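Side-chain contacts in oxidoreductase (Thermotoga maritima, PDB 1ZH8), which binds NADP through a Rossmann-fold domain and probably catalyses the NADP-dependent oxidation or reduction of an alcohol or carbonyl group: residues 90-95 with 183-188; 190-195 with 322-327. All coordinates share one frame; numbering follows the deposited sequence.

Contact 1 of 2, residues 90-95 with 183-188; sequences LPVELN and TDWRKK. With NAP (NADP nicotinamide-adenine-dinucleotide phosphate), chain D.
In the NADP site of this Rossmann-fold oxidoreductase, Pro-91, in the loop after strand 85-88, packs against Trp-185 of the short helix 184-187 from the C-terminal domain. The CA of Pro-91 lies over the five-membered ring of Trp-185, 3.8 Å from its centroid and 13° off the normal, a CH-pi contact. Beside it CB of Pro-91 comes within 3.6 Å of CG of Trp-185, while CG1 of Val-92 reaches CZ3 of the indole. Trp-185 places its CG between the backbone N and carbonyl carbon (chi1 65°), which turns the indole toward the loop. The ring edge faces the cofactor: NE1 of Trp-185 donates to the diphosphate oxygen O2A of NADP at 3.1 Å. Over the other face runs the side chain of Arg-186, whose NH1 and NH2 both grip O2N of NADP, at 2.8 and 2.7 Å. NH1 also bonds OG1 of Thr-183, in the guanidinium plane, and NE pairs with Asp-198. On the loop side, the O of Leu-90 accepts a bond from the ribose hydroxyl O3D of NADP at 2.8 Å. Packing on both faces thus holds the indole's rotation, keeping NE1 directed at the diphosphate, whose negative charge the guanidinium probably offsets.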
ATOM      1  N   LEU A  90      18.203  27.117  -3.872  1.00 35.35           N
ATOM      2  CA  LEU A  90      17.586  28.065  -2.960  1.00 34.49           C
ATOM      3  C   LEU A  90      16.398  27.452  -2.255  1.00 35.68           C
ATOM      4  O   LEU A  90      15.932  26.361  -2.647  1.00 33.74           O
ATOM      5  CB  LEU A  90      17.083  29.259  -3.756  1.00 34.33           C
ATOM      6  CG  LEU A  90      18.192  30.017  -4.466  1.00 37.24           C
ATOM      7  CD1 LEU A  90      17.605  30.869  -5.556  1.00 37.80           C
ATOM      8  CD2 LEU A  90      18.932  30.852  -3.477  1.00 36.53           C
ATOM      9  N   PRO A  91      15.891  28.155  -1.220  1.00 34.99           N
ATOM     10  CA  PRO A  91      14.571  27.843  -0.702  1.00 35.91           C
ATOM     11  C   PRO A  91      13.585  27.874  -1.868  1.00 37.14           C
ATOM     12  O   PRO A  91      13.575  28.823  -2.663  1.00 38.60           O
ATOM     13  CB  PRO A  91      14.289  29.003   0.269  1.00 35.97           C
ATOM     14  CG  PRO A  91      15.634  29.446   0.725  1.00 36.68           C
ATOM     15  CD  PRO A  91      16.535  29.256  -0.478  1.00 35.85           C
ATOM     16  N   VAL A  92      12.763  26.846  -1.965  1.00 36.62           N
ATOM     17  CA  VAL A  92      11.877  26.676  -3.100  1.00 36.55           C
ATOM     18  C   VAL A  92      10.960  27.909  -3.373  1.00 37.32           C
ATOM     19  O   VAL A  92      10.613  28.183  -4.538  1.00 36.99           O
ATOM     20  CB  VAL A  92      11.124  25.323  -2.979  1.00 36.62           C
ATOM     21  CG1 VAL A  92      10.332  25.261  -1.686  1.00 43.21           C
ATOM     22  CG2 VAL A  92      10.221  25.076  -4.144  1.00 39.39           C
ATOM     23  N   GLU A  93      10.630  28.679  -2.333  1.00 35.25           N
ATOM     24  CA  GLU A  93       9.837  29.918  -2.501  1.00 37.21           C
ATOM     25  C   GLU A  93      10.467  30.905  -3.494  1.00 37.01           C
ATOM     26  O   GLU A  93       9.765  31.769  -4.041  1.00 35.16           O
ATOM     27  CB  GLU A  93       9.578  30.627  -1.149  1.00 37.69           C
ATOM     28  CG  GLU A  93      10.815  31.261  -0.531  1.00 41.69           C
ATOM     29  CD  GLU A  93      10.655  31.607   0.943  1.00 51.33           C
ATOM     30  OE1 GLU A  93      10.099  32.691   1.255  1.00 58.96           O
ATOM     31  OE2 GLU A  93      11.109  30.811   1.798  1.00 53.83           O
ATOM     32  N   LEU A  94      11.778  30.756  -3.728  1.00 35.68           N
ATOM     33  CA  LEU A  94      12.520  31.674  -4.587  1.00 34.68           C
ATOM     34  C   LEU A  94      12.638  31.252  -6.044  1.00 34.51           C
ATOM     35  O   LEU A  94      12.971  32.091  -6.876  1.00 37.52           O
ATOM     36  CB  LEU A  94      13.921  31.963  -4.016  1.00 34.18           C
ATOM     37  CG  LEU A  94      14.002  32.548  -2.602  1.00 38.30           C
ATOM     38  CD1 LEU A  94      15.462  32.665  -2.177  1.00 32.82           C
ATOM     39  CD2 LEU A  94      13.241  33.905  -2.446  1.00 23.17           C
ATOM     40  N   ASN A  95      12.382  29.981  -6.361  1.00 33.53           N
ATOM     41  CA  ASN A  95      12.508  29.500  -7.747  1.00 33.53           C
ATOM     42  C   ASN A  95      11.841  30.422  -8.754  1.00 33.74           C
ATOM     43  O   ASN A  95      12.536  31.010  -9.604  1.00 33.38           O
ATOM     44  CB  ASN A  95      11.997  28.062  -7.917  1.00 33.15           C
ATOM     45  CG  ASN A  95      12.787  27.052  -7.077  1.00 37.61           C
ATOM     46  OD1 ASN A  95      13.751  27.412  -6.391  1.00 35.50           O
ATOM     47  ND2 ASN A  95      12.380  25.782  -7.130  1.00 32.93           N
ATOM     48  N   THR A 183      17.317  23.597   8.521  1.00 37.87           N
ATOM     49  CA  THR A 183      17.216  24.733   7.626  1.00 38.16           C
ATOM     50  C   THR A 183      15.864  25.445   7.781  1.00 38.88           C
ATOM     51  O   THR A 183      14.801  24.798   7.885  1.00 37.53           O
ATOM     52  CB  THR A 183      17.402  24.309   6.167  1.00 38.00           C
ATOM     53  OG1 THR A 183      16.463  23.269   5.860  1.00 32.51           O
ATOM     54  CG2 THR A 183      18.820  23.815   5.941  1.00 36.97           C
ATOM     55  N   ASP A 184      15.926  26.776   7.780  1.00 37.85           N
ATOM     56  CA  ASP A 184      14.771  27.637   8.092  1.00 38.00           C
ATOM     57  C   ASP A 184      13.533  27.397   7.202  1.00 37.59           C
ATOM     58  O   ASP A 184      12.396  27.300   7.704  1.00 37.81           O
ATOM     59  CB  ASP A 184      15.185  29.126   8.124  1.00 36.89           C
ATOM     60  CG  ASP A 184      15.812  29.627   6.791  1.00 39.54           C
ATOM     61  OD1 ASP A 184      15.771  28.940   5.747  1.00 43.13           O
ATOM     62  OD2 ASP A 184      16.343  30.755   6.790  1.00 50.31           O
ATOM     63  N   TRP A 185      13.762  27.259   5.900  1.00 35.55           N
ATOM     64  CA  TRP A 185      12.672  27.106   4.938  1.00 36.24           C
ATOM     65  C   TRP A 185      12.045  25.694   4.937  1.00 37.92           C
ATOM     66  O   TRP A 185      10.953  25.504   4.380  1.00 38.73           O
ATOM     67  CB  TRP A 185      13.132  27.509   3.532  1.00 34.03           C
ATOM     68  CG  TRP A 185      14.218  26.605   2.968  1.00 39.32           C
ATOM     69  CD1 TRP A 185      15.584  26.711   3.173  1.00 39.29           C
ATOM     70  CD2 TRP A 185      14.031  25.463   2.120  1.00 35.38           C
ATOM     71  NE1 TRP A 185      16.239  25.705   2.495  1.00 40.21           N
ATOM     72  CE2 TRP A 185      15.315  24.934   1.836  1.00 37.99           C
ATOM     73  CE3 TRP A 185      12.902  24.848   1.558  1.00 35.67           C
ATOM     74  CZ2 TRP A 185      15.499  23.811   1.025  1.00 37.53           C
ATOM     75  CZ3 TRP A 185      13.080  23.730   0.762  1.00 37.29           C
ATOM     76  CH2 TRP A 185      14.371  23.213   0.506  1.00 39.97           C
ATOM     77  N   ARG A 186      12.726  24.720   5.549  1.00 36.46           N
ATOM     78  CA  ARG A 186      12.126  23.396   5.817  1.00 38.09           C
ATOM     79  C   ARG A 186      11.406  23.309   7.185  1.00 38.07           C
ATOM     80  O   ARG A 186      10.456  22.559   7.338  1.00 39.27           O
ATOM     81  CB  ARG A 186      13.158  22.265   5.677  1.00 37.85           C
ATOM     82  CG  ARG A 186      13.668  22.024   4.227  1.00 40.26           C
ATOM     83  CD  ARG A 186      14.602  20.799   4.164  1.00 42.57           C
ATOM     84  NE  ARG A 186      15.153  20.537   2.830  1.00 38.28           N
ATOM     85  CZ  ARG A 186      16.345  20.951   2.388  1.00 37.38           C
ATOM     86  NH1 ARG A 186      17.169  21.668   3.164  1.00 33.55           N
ATOM     87  NH2 ARG A 186      16.721  20.636   1.156  1.00 34.36           N
ATOM     88  N   LYS A 187      11.854  24.084   8.164  1.00 37.73           N
ATOM     89  CA  LYS A 187      11.244  24.077   9.503  1.00 41.14           C
ATOM     90  C   LYS A 187       9.864  24.728   9.478  1.00 40.56           C
ATOM     91  O   LYS A 187       8.946  24.318  10.209  1.00 37.41           O
ATOM     92  CB  LYS A 187      12.120  24.835  10.519  1.00 39.68           C
ATOM     93  CG  LYS A 187      13.438  24.161  10.893  1.00 43.09           C
ATOM     94  CD  LYS A 187      14.270  25.060  11.830  1.00 44.74           C
ATOM     95  CE  LYS A 187      13.582  25.221  13.185  1.00 42.48           C
ATOM     96  NZ  LYS A 187      14.290  26.157  14.083  1.00 49.86           N
ATOM     97  N   LYS A 188       9.757  25.773   8.655  1.00 40.06           N
ATOM     98  CA  LYS A 188       8.516  26.505   8.464  1.00 39.45           C
ATOM     99  C   LYS A 188       8.241  26.465   6.979  1.00 37.20           C
ATOM    100  O   LYS A 188       8.501  27.451   6.295  1.00 38.51           O
ATOM    101  CB  LYS A 188       8.637  27.965   8.941  1.00 38.61           C
ATOM    102  CG  LYS A 188       8.889  28.137  10.430  1.00 44.75           C
ATOM    103  CD  LYS A 188       8.185  29.372  11.029  1.00 56.58           C
ATOM    104  CE  LYS A 188       8.691  30.690  10.448  1.00 62.08           C
ATOM    105  NZ  LYS A 188       7.935  31.863  10.997  1.00 64.93           N
TER
HETATM  106  PA  NAP D 400      19.971  25.258   2.318  1.00 28.47           P
HETATM  107  O1A NAP D 400      21.156  24.604   2.930  1.00 32.37           O
HETATM  108  O2A NAP D 400      19.171  26.040   3.274  1.00 26.84           O
HETATM  109  O5B NAP D 400      20.470  26.123   1.063  1.00 30.12           O
HETATM  110  C5B NAP D 400      19.785  27.296   0.688  1.00 31.72           C
HETATM  111  C4B NAP D 400      20.818  28.371   0.413  1.00 31.67           C
HETATM  112  O4B NAP D 400      20.201  29.504  -0.184  1.00 31.92           O
HETATM  113  C3B NAP D 400      21.482  28.865   1.693  1.00 29.91           C
HETATM  114  O3B NAP D 400      22.808  29.130   1.339  1.00 30.83           O
HETATM  115  C2B NAP D 400      20.718  30.153   1.949  1.00 33.34           C
HETATM  116  O2B NAP D 400      21.171  31.178   2.827  1.00 39.31           O
HETATM  117  C1B NAP D 400      20.589  30.667   0.532  1.00 30.87           C
HETATM  118  N9A NAP D 400      19.570  31.709   0.440  1.00 30.92           N
HETATM  119  C8A NAP D 400      18.415  31.836   1.180  1.00 28.15           C
HETATM  120  N7A NAP D 400      17.761  32.938   0.750  1.00 29.54           N
HETATM  121  C5A NAP D 400      18.488  33.510  -0.245  1.00 33.50           C
HETATM  122  C6A NAP D 400      18.303  34.641  -1.030  1.00 31.39           C
HETATM  123  N6A NAP D 400      17.245  35.416  -0.859  1.00 35.32           N
HETATM  124  N1A NAP D 400      19.220  34.966  -1.994  1.00 33.09           N
HETATM  125  C2A NAP D 400      20.334  34.181  -2.167  1.00 36.41           C
HETATM  126  N3A NAP D 400      20.530  33.067  -1.390  1.00 28.65           N
HETATM  127  C4A NAP D 400      19.621  32.740  -0.449  1.00 32.47           C
HETATM  128  O3  NAP D 400      19.028  24.130   1.691  1.00 25.47           O
HETATM  129  PN  NAP D 400      19.510  23.051   0.602  1.00 27.99           P
HETATM  130  O1N NAP D 400      20.843  23.344  -0.014  1.00 25.81           O
HETATM  131  O2N NAP D 400      19.201  21.806   1.293  1.00 28.02           O
HETATM  132  O5D NAP D 400      18.437  23.191  -0.592  1.00 30.35           O
HETATM  133  C5D NAP D 400      18.504  24.173  -1.611  1.00 26.73           C
HETATM  134  C4D NAP D 400      17.785  23.645  -2.851  1.00 27.06           C
HETATM  135  O4D NAP D 400      18.380  22.411  -3.233  1.00 34.85           O
HETATM  136  C3D NAP D 400      16.312  23.349  -2.553  1.00 26.91           C
HETATM  137  O3D NAP D 400      15.494  23.747  -3.628  1.00 31.49           O
HETATM  138  C2D NAP D 400      16.239  21.850  -2.398  1.00 28.93           C
HETATM  139  O2D NAP D 400      14.987  21.321  -2.784  1.00 30.92           O
HETATM  140  C1D NAP D 400      17.384  21.395  -3.291  1.00 31.93           C
HETATM  141  N1N NAP D 400      17.906  20.104  -2.851  1.00 29.96           N
HETATM  142  C2N NAP D 400      17.887  19.067  -3.739  1.00 29.38           C
HETATM  143  C3N NAP D 400      18.364  17.805  -3.372  1.00 33.96           C
HETATM  144  C7N NAP D 400      18.552  16.726  -4.410  1.00 35.45           C
HETATM  145  O7N NAP D 400      19.005  15.478  -3.944  1.00 31.58           O
HETATM  146  N7N NAP D 400      18.308  16.949  -5.716  1.00 28.13           N
HETATM  147  C4N NAP D 400      18.870  17.616  -2.078  1.00 31.76           C
HETATM  148  C5N NAP D 400      18.899  18.689  -1.177  1.00 35.40           C
HETATM  149  C6N NAP D 400      18.410  19.936  -1.577  1.00 36.13           C
HETATM  150  P2B NAP D 400      22.611  31.510   3.466  1.00 37.42           P
HETATM  151  O1X NAP D 400      23.460  32.337   2.524  1.00 37.87           O
HETATM  152  O2X NAP D 400      23.370  30.245   3.794  1.00 37.32           O
HETATM  153  O3X NAP D 400      22.282  32.296   4.718  1.00 38.21           O

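Contact 2 of 2, residues 190-195 with 322-327; sequences KHVGGF and FIEACV
Val-192 and Gly-193, the central pair of a type II beta turn from His-191 to Gly-194, meet one side of helix 313-329 through Glu-324 and Val-327. The turn leads into helix 195-211 of the C-terminal domain, with Gly-194 at the N-cap position. Val-192 points toward the helix, and both its methyls meet Glu-324. CG2, anti to the backbone N, touches CG of Glu-324 and also reaches CG1 of Val-327, each at 4.0 Å. CG1 lies 4.1 Å from CB of Glu-324 and 4.0 Å from its carboxylate oxygen OE1. The valine and glutamate side chains cross at about a right angle, whereas Val-192 and Val-327 cross obliquely. Glu-324 sets its CG anti to the backbone N (chi1 -175°), within reach of the valine, and the chain is extended beyond CG; at its end OE1 accepts a bond from the backbone N of Val-119. An alanine in place of Val-192 would probably leave the CG atom of Glu-324 and CG1 of Val-327 without their apolar partner and open a gap between turn and helix. Gly-193 has a positive phi of 73°, suited to its place in the turn, and a side chain here would run into Val-327. The turn is closed by the amide N of Gly-194 bonding to the O of His-191; the backbone of Val-192 is tied to Thr-117, and the O of Val-192 accepts a hydrogen bond from OG of Ser-197. CG2 of Val-327 rests 3.8 Å from CA of Gly-193.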
ATOM      1  N   LYS A 190       7.030  26.562   3.154  1.00 38.56           N
ATOM      2  CA  LYS A 190       6.054  27.247   2.306  1.00 38.44           C
ATOM      3  C   LYS A 190       5.613  26.305   1.195  1.00 39.25           C
ATOM      4  O   LYS A 190       4.583  26.524   0.555  1.00 41.19           O
ATOM      5  CB  LYS A 190       6.608  28.570   1.769  1.00 37.62           C
ATOM      6  CG  LYS A 190       6.777  29.627   2.876  1.00 39.09           C
ATOM      7  CD  LYS A 190       7.393  30.949   2.400  1.00 40.65           C
ATOM      8  CE  LYS A 190       7.469  31.938   3.559  1.00 45.69           C
ATOM      9  NZ  LYS A 190       7.663  33.343   3.113  1.00 57.36           N
ATOM     10  N   HIS A 191       6.377  25.229   0.994  1.00 37.72           N
ATOM     11  CA  HIS A 191       6.029  24.242  -0.012  1.00 37.25           C
ATOM     12  C   HIS A 191       4.933  23.240   0.428  1.00 38.30           C
ATOM     13  O   HIS A 191       4.847  22.848   1.598  1.00 38.57           O
ATOM     14  CB  HIS A 191       7.277  23.548  -0.546  1.00 36.16           C
ATOM     15  CG  HIS A 191       8.186  23.001   0.508  1.00 38.98           C
ATOM     16  ND1 HIS A 191       8.908  23.805   1.364  1.00 41.86           N
ATOM     17  CD2 HIS A 191       8.533  21.725   0.807  1.00 40.29           C
ATOM     18  CE1 HIS A 191       9.648  23.050   2.157  1.00 40.68           C
ATOM     19  NE2 HIS A 191       9.435  21.782   1.842  1.00 43.70           N
ATOM     20  N   VAL A 192       4.092  22.842  -0.522  1.00 38.08           N
ATOM     21  CA  VAL A 192       2.949  21.979  -0.226  1.00 38.59           C
ATOM     22  C   VAL A 192       3.430  20.677   0.433  1.00 39.22           C
ATOM     23  O   VAL A 192       4.349  20.002  -0.055  1.00 35.91           O
ATOM     24  CB  VAL A 192       2.050  21.741  -1.510  1.00 39.00           C
ATOM     25  CG1 VAL A 192       2.794  20.989  -2.601  1.00 35.19           C
ATOM     26  CG2 VAL A 192       0.747  21.041  -1.163  1.00 36.72           C
ATOM     27  N   GLY A 193       2.850  20.369   1.586  1.00 38.69           N
ATOM     28  CA  GLY A 193       3.143  19.109   2.250  1.00 37.57           C
ATOM     29  C   GLY A 193       4.498  18.980   2.922  1.00 37.62           C
ATOM     30  O   GLY A 193       4.865  17.881   3.350  1.00 36.31           O
ATOM     31  N   GLY A 194       5.242  20.084   3.020  1.00 36.18           N
ATOM     32  CA  GLY A 194       6.535  20.080   3.698  1.00 35.06           C
ATOM     33  C   GLY A 194       7.470  19.047   3.085  1.00 35.92           C
ATOM     34  O   GLY A 194       7.748  19.099   1.888  1.00 35.60           O
ATOM     35  N   PHE A 195       7.943  18.100   3.892  1.00 35.20           N
ATOM     36  CA  PHE A 195       8.889  17.105   3.401  1.00 35.69           C
ATOM     37  C   PHE A 195       8.271  16.207   2.362  1.00 35.94           C
ATOM     38  O   PHE A 195       8.995  15.581   1.596  1.00 36.48           O
ATOM     39  CB  PHE A 195       9.454  16.255   4.535  1.00 34.74           C
ATOM     40  CG  PHE A 195      10.624  16.878   5.204  1.00 37.09           C
ATOM     41  CD1 PHE A 195      11.900  16.769   4.648  1.00 35.89           C
ATOM     42  CD2 PHE A 195      10.460  17.598   6.384  1.00 39.62           C
ATOM     43  CE1 PHE A 195      12.999  17.361   5.266  1.00 37.22           C
ATOM     44  CE2 PHE A 195      11.563  18.206   7.017  1.00 42.60           C
ATOM     45  CZ  PHE A 195      12.833  18.087   6.455  1.00 36.30           C
ATOM     46  N   PHE A 322       1.525  15.128  -8.608  1.00 32.90           N
ATOM     47  CA  PHE A 322       1.306  13.862  -7.920  1.00 35.87           C
ATOM     48  C   PHE A 322       1.294  14.065  -6.398  1.00 36.92           C
ATOM     49  O   PHE A 322       0.350  13.650  -5.721  1.00 37.81           O
ATOM     50  CB  PHE A 322       2.364  12.808  -8.320  1.00 37.52           C
ATOM     51  CG  PHE A 322       2.306  11.547  -7.487  1.00 36.79           C
ATOM     52  CD1 PHE A 322       1.475  10.490  -7.855  1.00 43.66           C
ATOM     53  CD2 PHE A 322       3.064  11.426  -6.329  1.00 37.37           C
ATOM     54  CE1 PHE A 322       1.406   9.322  -7.097  1.00 41.53           C
ATOM     55  CE2 PHE A 322       3.000  10.264  -5.547  1.00 38.92           C
ATOM     56  CZ  PHE A 322       2.169   9.210  -5.938  1.00 46.33           C
ATOM     57  N   ILE A 323       2.328  14.719  -5.867  1.00 35.99           N
ATOM     58  CA  ILE A 323       2.409  14.954  -4.426  1.00 35.61           C
ATOM     59  C   ILE A 323       1.313  15.898  -3.953  1.00 37.19           C
ATOM     60  O   ILE A 323       0.618  15.603  -2.973  1.00 39.04           O
ATOM     61  CB  ILE A 323       3.796  15.478  -3.999  1.00 36.81           C
ATOM     62  CG1 ILE A 323       4.883  14.444  -4.345  1.00 33.50           C
ATOM     63  CG2 ILE A 323       3.822  15.787  -2.508  1.00 32.68           C
ATOM     64  CD1 ILE A 323       4.709  13.149  -3.640  1.00 25.83           C
ATOM     65  N   GLU A 324       1.118  17.012  -4.650  1.00 35.26           N
ATOM     66  CA  GLU A 324       0.057  17.932  -4.240  1.00 35.26           C
ATOM     67  C   GLU A 324      -1.326  17.234  -4.190  1.00 35.78           C
ATOM     68  O   GLU A 324      -2.108  17.473  -3.282  1.00 36.12           O
ATOM     69  CB  GLU A 324       0.032  19.181  -5.110  1.00 32.68           C
ATOM     70  CG  GLU A 324      -0.983  20.229  -4.637  1.00 37.04           C
ATOM     71  CD  GLU A 324      -0.767  21.610  -5.238  1.00 39.58           C
ATOM     72  OE1 GLU A 324       0.377  21.952  -5.638  1.00 44.58           O
ATOM     73  OE2 GLU A 324      -1.753  22.363  -5.294  1.00 42.81           O
ATOM     74  N   ALA A 325      -1.598  16.347  -5.142  1.00 35.01           N
ATOM     75  CA  ALA A 325      -2.832  15.552  -5.118  1.00 35.87           C
ATOM     76  C   ALA A 325      -2.958  14.687  -3.859  1.00 35.82           C
ATOM     77  O   ALA A 325      -4.003  14.702  -3.214  1.00 35.95           O
ATOM     78  CB  ALA A 325      -2.947  14.694  -6.365  1.00 34.28           C
ATOM     79  N   CYS A 326      -1.901  13.943  -3.527  1.00 35.06           N
ATOM     80  CA  CYS A 326      -1.827  13.169  -2.290  1.00 35.09           C
ATOM     81  C   CYS A 326      -2.070  13.971  -1.020  1.00 35.20           C
ATOM     82  O   CYS A 326      -2.787  13.529  -0.135  1.00 35.61           O
ATOM     83  CB  CYS A 326      -0.458  12.528  -2.168  1.00 35.65           C
ATOM     84  SG  CYS A 326      -0.171  11.219  -3.354  1.00 40.58           S
ATOM     85  N   VAL A 327      -1.450  15.142  -0.927  1.00 36.53           N
ATOM     86  CA  VAL A 327      -1.575  16.022   0.234  1.00 34.25           C
ATOM     87  C   VAL A 327      -3.013  16.438   0.433  1.00 36.29           C
ATOM     88  O   VAL A 327      -3.512  16.435   1.562  1.00 38.04           O
ATOM     89  CB  VAL A 327      -0.665  17.280   0.111  1.00 35.43           C
ATOM     90  CG1 VAL A 327      -1.028  18.345   1.145  1.00 35.81           C
ATOM     91  CG2 VAL A 327       0.785  16.891   0.282  1.00 29.05           C
TER

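In the fold
Contact 1 is buried at the cofactor, where a Rossmann-domain loop meets the C-terminal domain, and combines aromatic packing with polar bonds to NADP. Contact 2 lies nearer the surface, joins a turn to helix 313-329, and relies on aliphatic packing without any bound group. The chemistry of each thus follows its place in the fold. Neither has a hydrogen bond between its own two segments. Residues 183-188 and 190-195 follow closely in the chain, so the contacts also touch: Glu-93 forms a salt bridge with Lys-190, and the His-191 ring meets Trp-185 and lies against Val-92. The short connection runs from the cofactor's diphosphate to helix 313-329.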